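Local coordinates for protein pseudopodium-enriched atypical kinase 1 (Homo sapiens, PDB 6BHC) that is a pseudokinase with an unusual catalytic cleft and a novel mode of kinase-fold dimerization, and probably acts in signalling by binding other proteins, at residues A[176-181]-A[319-324]; A[180-185]-A[353-358]. The protein carries 1 engineered substitution. All coordinates share one frame; numbering follows the deposited sequence.

Interaction 1. Residues A[176-181]-A[319-324]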
# COMPACT_ATOMS: atom_id res chain seq x y z
N TYR A 176 27.44 -9.26 1.49
CA TYR A 176 27.70 -9.75 2.84
C TYR A 176 27.81 -8.60 3.83
O TYR A 176 27.23 -8.65 4.92
CB TYR A 176 28.96 -10.61 2.87
CG TYR A 176 29.33 -11.03 4.28
CD1 TYR A 176 28.65 -12.07 4.91
CD2 TYR A 176 30.32 -10.37 4.99
CE1 TYR A 176 28.96 -12.44 6.21
CE2 TYR A 176 30.65 -10.74 6.28
CZ TYR A 176 29.96 -11.78 6.88
OH TYR A 176 30.28 -12.15 8.17
N GLU A 177 28.57 -7.56 3.48
CA GLU A 177 28.77 -6.45 4.41
C GLU A 177 27.51 -5.61 4.59
O GLU A 177 27.41 -4.89 5.59
CB GLU A 177 29.94 -5.58 3.96
CG GLU A 177 31.27 -6.33 3.92
CD GLU A 177 32.48 -5.41 3.87
OE1 GLU A 177 32.30 -4.17 3.88
OE2 GLU A 177 33.61 -5.93 3.83
N ARG A 178 26.56 -5.69 3.66
CA ARG A 178 25.26 -5.06 3.90
C ARG A 178 24.45 -5.86 4.91
O ARG A 178 23.79 -5.28 5.78
CB ARG A 178 24.49 -4.91 2.59
CG ARG A 178 23.15 -4.20 2.76
CD ARG A 178 22.46 -3.90 1.44
NE ARG A 178 21.21 -3.19 1.65
CZ ARG A 178 21.10 -1.86 1.72
NH1 ARG A 178 22.17 -1.10 1.58
NH2 ARG A 178 19.91 -1.30 1.92
N GLN A 179 24.49 -7.19 4.83
CA GLN A 179 23.84 -8.02 5.84
C GLN A 179 24.44 -7.77 7.22
O GLN A 179 23.72 -7.83 8.22
CB GLN A 179 23.96 -9.50 5.49
CG GLN A 179 23.33 -9.91 4.17
CD GLN A 179 23.45 -11.40 3.91
OE1 GLN A 179 22.82 -12.21 4.58
NE2 GLN A 179 24.28 -11.76 2.93
N VAL A 180 25.74 -7.50 7.29
CA VAL A 180 26.37 -7.18 8.56
C VAL A 180 25.77 -5.91 9.15
O VAL A 180 25.45 -5.85 10.34
CB VAL A 180 27.90 -7.08 8.39
CG1 VAL A 180 28.54 -6.46 9.63
CG2 VAL A 180 28.49 -8.45 8.12
N CYS A 181 25.59 -4.88 8.31
CA CYS A 181 24.97 -3.64 8.79
C CYS A 181 23.55 -3.89 9.27
O CYS A 181 23.11 -3.29 10.26
CB CYS A 181 24.99 -2.59 7.68
SG CYS A 181 26.63 -1.96 7.25
N SER A 319 34.05 -2.87 0.28
CA SER A 319 32.67 -2.61 -0.11
C SER A 319 32.34 -1.17 0.23
O SER A 319 33.08 -0.52 0.98
CB SER A 319 31.70 -3.57 0.60
OG SER A 319 31.49 -3.16 1.94
N PRO A 320 31.24 -0.63 -0.31
CA PRO A 320 30.83 0.74 0.07
C PRO A 320 30.52 0.90 1.55
O PRO A 320 30.31 2.04 1.99
CB PRO A 320 29.58 0.98 -0.78
CG PRO A 320 29.73 0.07 -1.94
CD PRO A 320 30.42 -1.15 -1.42
N TYR A 321 30.47 -0.18 2.32
CA TYR A 321 30.17 -0.11 3.74
C TYR A 321 31.41 -0.22 4.61
O TYR A 321 31.31 -0.05 5.83
CB TYR A 321 29.17 -1.22 4.11
CG TYR A 321 27.97 -1.30 3.20
CD1 TYR A 321 26.85 -0.50 3.41
CD2 TYR A 321 27.96 -2.17 2.11
CE1 TYR A 321 25.75 -0.58 2.57
CE2 TYR A 321 26.87 -2.25 1.27
CZ TYR A 321 25.77 -1.45 1.51
OH TYR A 321 24.67 -1.52 0.67
N SER A 322 32.58 -0.47 4.02
CA SER A 322 33.77 -0.77 4.81
C SER A 322 34.28 0.45 5.56
O SER A 322 34.65 0.35 6.73
CB SER A 322 34.86 -1.35 3.90
OG SER A 322 34.40 -2.52 3.25
N ARG A 323 34.30 1.62 4.90
CA ARG A 323 34.81 2.82 5.56
C ARG A 323 33.91 3.25 6.71
O ARG A 323 34.40 3.65 7.77
CB ARG A 323 34.96 3.96 4.55
CG ARG A 323 35.78 3.60 3.33
CD ARG A 323 36.23 4.83 2.58
NE ARG A 323 37.42 5.43 3.17
CZ ARG A 323 38.66 5.07 2.88
NH1 ARG A 323 38.88 4.11 1.99
NH2 ARG A 323 39.68 5.67 3.47
N GLY A 324 32.59 3.17 6.51
CA GLY A 324 31.67 3.55 7.58
C GLY A 324 31.74 2.60 8.76
O GLY A 324 31.69 3.03 9.92
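Glu177 OE1 is gripped by two serine hydroxyls at the start of helix 322-332. Ser322 OG donates to it over 2.7 Å and meets the lone pair on the side of the other carboxylate oxygen. Ser319 OG donates to the same OE1, though its separation of 2.3 Å is too short to be trusted in detail. Both hydroxyls also serve the capping box that opens this helix: Ser319 OG accepts from Tyr321 N at 3.2 Å, and Ser322 OG accepts from Ser319 N at 3.0 Å. The extended Glu177 chain thus brings a carboxylate from helix 173-194 to the N-terminal turn of another helix, while OE2 is held by His169.

Two residues beyond Ser319, Tyr321 lays its ring against helix 173-194. Arg178 CB approaches Tyr321 CE2 to 3.8 Å, and Arg178 CA lies above one ring face, offset toward its rim. Because Arg178 CG stands anti to the backbone N (chi1 -178°) and the chain runs straight on to NE, the side chain passes by the phenol and NH1 donates to Tyr321 OH over 2.7 Å. The N-H...O angle is 151°, and Tyr321 OH lies close to the guanidinium plane, which is turned 57° from the ring. NH2 of Arg178 forms a salt bridge with Glu407. At the other end of the ring, Cys181 SG makes an oblique sulfur-aromatic contact, 5.0 Å from the Tyr321 centroid.

Both ends of the contact are therefore polar, with apolar packing between them. The Ser322 hydroxyl and the nearby helix N terminus would probably help to stabilise a negative charge on the buried carboxylate of Glu177.

Interaction 2. Residues A[180-185]-A[353-358]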
# COMPACT_ATOMS: atom_id res chain seq x y z
N VAL A 180 25.74 -7.50 7.29
CA VAL A 180 26.37 -7.18 8.56
C VAL A 180 25.77 -5.91 9.15
O VAL A 180 25.45 -5.85 10.34
CB VAL A 180 27.90 -7.08 8.39
CG1 VAL A 180 28.54 -6.46 9.63
CG2 VAL A 180 28.49 -8.45 8.12
N CYS A 181 25.59 -4.88 8.31
CA CYS A 181 24.97 -3.64 8.79
C CYS A 181 23.55 -3.89 9.27
O CYS A 181 23.11 -3.29 10.26
CB CYS A 181 24.99 -2.59 7.68
SG CYS A 181 26.63 -1.96 7.25
N LEU A 182 22.81 -4.76 8.58
CA LEU A 182 21.43 -5.03 8.98
C LEU A 182 21.37 -5.78 10.31
O LEU A 182 20.49 -5.51 11.14
CB LEU A 182 20.71 -5.82 7.89
CG LEU A 182 20.19 -4.98 6.72
CD1 LEU A 182 19.71 -5.86 5.59
CD2 LEU A 182 19.06 -4.06 7.20
N LEU A 183 22.29 -6.72 10.53
CA LEU A 183 22.34 -7.40 11.82
C LEU A 183 22.79 -6.46 12.93
O LEU A 183 22.23 -6.48 14.03
CB LEU A 183 23.27 -8.62 11.74
CG LEU A 183 22.83 -9.73 10.79
CD1 LEU A 183 23.76 -10.93 10.89
CD2 LEU A 183 21.39 -10.14 11.06
N LEU A 184 23.79 -5.62 12.65
CA LEU A 184 24.25 -4.66 13.65
C LEU A 184 23.16 -3.65 13.98
O LEU A 184 23.07 -3.20 15.13
CB LEU A 184 25.51 -3.95 13.16
CG LEU A 184 26.79 -4.79 13.08
CD1 LEU A 184 27.91 -4.00 12.42
CD2 LEU A 184 27.21 -5.26 14.47
N LEU A 185 22.34 -3.28 13.00
CA LEU A 185 21.24 -2.35 13.25
C LEU A 185 20.23 -2.95 14.22
O LEU A 185 19.72 -2.26 15.11
CB LEU A 185 20.57 -1.96 11.94
CG LEU A 185 19.45 -0.93 12.03
CD1 LEU A 185 19.98 0.35 12.63
CD2 LEU A 185 18.84 -0.67 10.66
N LEU A 353 24.53 4.20 6.59
CA LEU A 353 25.23 3.33 5.65
C LEU A 353 24.26 2.50 4.82
O LEU A 353 24.56 2.17 3.67
CB LEU A 353 26.20 2.41 6.41
CG LEU A 353 27.31 3.07 7.22
CD1 LEU A 353 28.20 2.02 7.88
CD2 LEU A 353 28.14 4.01 6.35
N LEU A 354 23.10 2.16 5.38
CA LEU A 354 22.14 1.32 4.67
C LEU A 354 21.29 2.13 3.70
O LEU A 354 21.16 1.76 2.53
CB LEU A 354 21.26 0.58 5.68
CG LEU A 354 21.95 -0.54 6.45
CD1 LEU A 354 21.15 -0.91 7.69
CD2 LEU A 354 22.12 -1.76 5.54
N TRP A 355 20.69 3.22 4.17
CA TRP A 355 19.83 4.05 3.34
C TRP A 355 20.16 5.53 3.37
O TRP A 355 19.80 6.24 2.42
CB TRP A 355 18.36 3.89 3.76
CG TRP A 355 17.95 2.47 3.98
CD1 TRP A 355 17.61 1.56 3.02
CD2 TRP A 355 17.83 1.80 5.24
NE1 TRP A 355 17.29 0.36 3.61
CE2 TRP A 355 17.41 0.48 4.97
CE3 TRP A 355 18.03 2.19 6.57
CZ2 TRP A 355 17.20 -0.45 5.98
CZ3 TRP A 355 17.82 1.26 7.57
CH2 TRP A 355 17.40 -0.04 7.27
N GLY A 356 20.82 6.02 4.42
CA GLY A 356 21.03 7.44 4.63
C GLY A 356 21.86 8.08 3.53
O GLY A 356 22.30 7.42 2.59
N PRO A 357 22.08 9.39 3.65
CA PRO A 357 22.77 10.12 2.57
C PRO A 357 24.16 9.54 2.31
O PRO A 357 24.89 9.17 3.24
CB PRO A 357 22.85 11.56 3.10
CG PRO A 357 22.67 11.44 4.57
CD PRO A 357 21.77 10.26 4.79
N ARG A 358 24.51 9.46 1.03
CA ARG A 358 25.76 8.85 0.61
C ARG A 358 26.89 9.87 0.69
O ARG A 358 26.69 11.05 0.98
CB ARG A 358 25.63 8.29 -0.80
CG ARG A 358 24.42 7.40 -1.01
CD ARG A 358 24.48 6.16 -0.14
NE ARG A 358 23.28 5.35 -0.28
CZ ARG A 358 23.07 4.21 0.37
NH1 ARG A 358 21.94 3.53 0.18
NH2 ARG A 358 23.99 3.74 1.21
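The C-terminal end of helix 343-354 docks on helix 173-194 within the helical lobe of the kinase fold, with Leu354 pushed between Cys181, Leu182 and Leu185. Its CD2 rests on Cys181 CB at 3.7 Å and also touches Leu182, whereas CD1 lies 3.8 Å from Leu182 CD2 and 3.8 Å from Leu185 CD2. The Cys181 sulfur faces Leu353, the residue before Leu354, with SG 4.3 Å from Leu353 CD1. In Leu185 the CG carbon lies opposite the backbone N (chi1 -177°), which carries CD2 out to the indole of Trp355; it meets CH2 there at 3.7 Å, at the edge of the ring.

Helix 173-194 is the long helix that, in protein kinases, runs up to the catalytic loop, and this apolar seam lies along its flank. Trp355, the first residue to leave helical geometry, folds its indole back over Leu354, whose CB sits 3.6 Å above the ring plane near its centre. An alanine in place of Leu354 would keep that CB but is likely to leave a gap between Cys181, Leu182 and Leu185 where both methyls had been.

Beyond the indole, the chain bends round so that Arg358 reaches back to the helix end. Its NH2 donates to Leu353 O and its NH1 to Leu354 O, each over 3.0 Å, with both donors above the carbonyl planes. Leu410, Cys411 and Tyr414 of helix 406-417 pack against Trp355.

In the fold
After the N-terminal helix 16-39 the chain builds the small, strand-rich lobe and then enters helix 173-194, which supplies one side of both contacts. Interaction 1 closes a loop of 137 intervening residues when the chain returns at the start of helix 322-332. Interaction 2 closes a second loop at the C-terminal end of helix 343-354, the next helix along. The loops share Val180 and Cys181 and overlap in a staggered way, neither nesting inside the other; their centres are about 7 Å apart. They also touch directly: Arg178 probably hydrogen-bonds Leu354 O, and Tyr321 packs against the carbonyl of Leu353. Three helices of the larger lobe are thus tied together, with helix 406-417 joining through Glu407.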